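Local coordinates for ATP-dependent Clp protease adapter protein CLPS1, chloroplastic (Arabidopsis thaliana, PDB 7D34), which acts as a chloroplast adapter that modulates the ClpC chaperone and probably selects substrates for the plastid Clp protease, at residues P4-L9 with V51-Q56. Numbering follows the deposited sequence.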
loop_
_atom_site.group_PDB
_atom_site.type_symbol
_atom_site.label_atom_id
_atom_site.label_comp_id
_atom_site.label_asym_id
_atom_site.label_seq_id
_atom_site.Cartn_x
_atom_site.Cartn_y
_atom_site.Cartn_z
ATOM N N PRO A 4 15.116 -1.889 6.263
ATOM C CA PRO A 4 13.904 -2.370 5.585
ATOM C C PRO A 4 13.720 -1.802 4.190
ATOM O O PRO A 4 14.002 -0.633 3.919
ATOM C CB PRO A 4 12.776 -1.918 6.520
ATOM C CG PRO A 4 13.320 -0.692 7.189
ATOM C CD PRO A 4 14.803 -0.918 7.330
ATOM N N TYR A 5 13.236 -2.664 3.306
ATOM C CA TYR A 5 12.921 -2.328 1.931
ATOM C C TYR A 5 11.497 -2.777 1.652
ATOM O O TYR A 5 10.982 -3.704 2.284
ATOM C CB TYR A 5 13.870 -3.003 0.938
ATOM C CG TYR A 5 15.157 -2.216 0.701
ATOM C CD1 TYR A 5 15.408 -1.591 -0.517
ATOM C CD2 TYR A 5 16.119 -2.090 1.703
ATOM C CE1 TYR A 5 16.590 -0.876 -0.736
ATOM C CE2 TYR A 5 17.286 -1.374 1.493
ATOM C CZ TYR A 5 17.523 -0.772 0.284
ATOM O OH TYR A 5 18.694 -0.064 0.122
ATOM N N ARG A 6 10.863 -2.108 0.695
ATOM C CA ARG A 6 9.479 -2.377 0.333
ATOM C C ARG A 6 9.426 -3.188 -0.957
ATOM O O ARG A 6 10.131 -2.871 -1.922
ATOM C CB ARG A 6 8.718 -1.063 0.162
ATOM C CG ARG A 6 7.963 -0.567 1.373
ATOM C CD ARG A 6 8.267 0.894 1.699
ATOM N NE ARG A 6 7.539 1.858 0.865
ATOM C CZ ARG A 6 7.418 3.150 1.163
ATOM N NH1 ARG A 6 6.758 3.962 0.367
ATOM N NH2 ARG A 6 7.924 3.623 2.287
ATOM N N VAL A 7 8.640 -4.267 -0.942
ATOM C CA VAL A 7 8.246 -4.984 -2.152
ATOM C C VAL A 7 6.867 -4.466 -2.546
ATOM O O VAL A 7 5.902 -4.581 -1.777
ATOM C CB VAL A 7 8.240 -6.510 -1.945
ATOM C CG1 VAL A 7 7.950 -7.239 -3.262
ATOM C CG2 VAL A 7 9.575 -7.009 -1.369
ATOM N N ILE A 8 6.786 -3.892 -3.736
ATOM C CA ILE A 8 5.579 -3.256 -4.246
ATOM C C ILE A 8 4.939 -4.118 -5.323
ATOM O O ILE A 8 5.617 -4.675 -6.191
ATOM C CB ILE A 8 5.899 -1.849 -4.790
ATOM C CG1 ILE A 8 6.572 -0.978 -3.722
ATOM C CG2 ILE A 8 4.632 -1.197 -5.277
ATOM C CD1 ILE A 8 5.691 -0.570 -2.578
ATOM N N LEU A 9 3.608 -4.203 -5.264
ATOM C CA LEU A 9 2.771 -4.844 -6.272
ATOM C C LEU A 9 2.025 -3.737 -7.007
ATOM O O LEU A 9 1.342 -2.919 -6.380
ATOM C CB LEU A 9 1.801 -5.841 -5.628
ATOM C CG LEU A 9 0.773 -6.417 -6.607
ATOM C CD1 LEU A 9 1.433 -7.230 -7.724
ATOM C CD2 LEU A 9 -0.282 -7.228 -5.890
ATOM N N VAL A 51 3.536 -5.239 -0.545
ATOM C CA VAL A 51 3.386 -6.675 -0.358
ATOM C C VAL A 51 3.998 -7.119 0.968
ATOM O O VAL A 51 3.380 -7.849 1.755
ATOM C CB VAL A 51 4.037 -7.425 -1.529
ATOM C CG1 VAL A 51 3.985 -8.914 -1.251
ATOM C CG2 VAL A 51 3.341 -7.077 -2.796
ATOM N N ILE A 52 5.229 -6.685 1.227
ATOM C CA ILE A 52 5.982 -7.063 2.416
ATOM C C ILE A 52 7.117 -6.063 2.605
ATOM O O ILE A 52 7.598 -5.457 1.638
ATOM C CB ILE A 52 6.523 -8.503 2.299
ATOM C CG1 ILE A 52 7.380 -8.881 3.509
ATOM C CG2 ILE A 52 7.283 -8.666 0.994
ATOM C CD1 ILE A 52 7.404 -10.388 3.779
ATOM N N VAL A 53 7.567 -5.904 3.840
ATOM C CA VAL A 53 8.745 -5.112 4.155
ATOM C C VAL A 53 9.785 -6.091 4.686
ATOM O O VAL A 53 9.515 -6.848 5.625
ATOM C CB VAL A 53 8.434 -3.997 5.174
ATOM C CG1 VAL A 53 9.699 -3.161 5.426
ATOM C CG2 VAL A 53 7.265 -3.111 4.696
ATOM N N CYS A 54 10.970 -6.075 4.085
ATOM C CA CYS A 54 12.006 -7.051 4.384
ATOM C C CYS A 54 13.343 -6.439 3.987
ATOM O O CYS A 54 13.411 -5.346 3.415
ATOM C CB CYS A 54 11.782 -8.383 3.651
ATOM S SG CYS A 54 11.303 -8.236 1.932
ATOM N N ALA A 55 14.408 -7.170 4.297
ATOM C CA ALA A 55 15.744 -6.839 3.831
ATOM C C ALA A 55 15.805 -6.674 2.320
ATOM O O ALA A 55 14.999 -7.236 1.581
ATOM C CB ALA A 55 16.705 -7.933 4.278
ATOM N N GLN A 56 16.824 -5.931 1.876
ATOM C CA GLN A 56 16.970 -5.572 0.468
ATOM C C GLN A 56 17.132 -6.812 -0.406
ATOM O O GLN A 56 16.468 -6.948 -1.439
ATOM C CB GLN A 56 18.166 -4.628 0.309
ATOM C CG GLN A 56 18.337 -4.037 -1.089
ATOM C CD GLN A 56 19.569 -3.131 -1.175
ATOM O OE1 GLN A 56 20.347 -3.008 -0.223
ATOM N NE2 GLN A 56 19.747 -2.496 -2.321
#
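The carbonyl oxygen of Y5 is held by two donors from the strand opposite: C54 N bonds to Y5 O in the carbonyl plane at 3.0 Å, and V53 CA adds a CA-H...O contact to the same Y5 O at 3.2 Å. In return Y5 N reaches C54 O at 2.7 Å, tilted from that carbonyl's plane, which completes an antiparallel hydrogen-bonded pair. Farther along, V7 N bonds almost straight to I52 O, and V7 O takes V51 N at 2.7 Å. Where strand 48-54 gives way to helix 56-68, the Y5 ring and the extended Q56 side chain lie alongside each other, pointing the same way, with ring and amide planes only 6° apart. Q56 CG sits 3.6 Å from the centroid of the Y5 ring, over the face, a CH-pi contact made possible because CG stands anti to the backbone N (chi1 -173°). With an alanine in place of this tyrosine, the Q56 chain is likely to lose the flat surface it lies on and be freer to swing. On the same side of the sheet V7 CG2 meets I52 CG2 and C54 SG; on the other, P4 CB presses on V53 CG1. Strand 5-10 runs between 48-54 and 72-77 in the ClpS domain's antiparallel sheet. Helix 56-68 packs on the side of Y5, V7 and C54 through A59, while R6 pairs with E76 and D78, and with E76 of the second subunit.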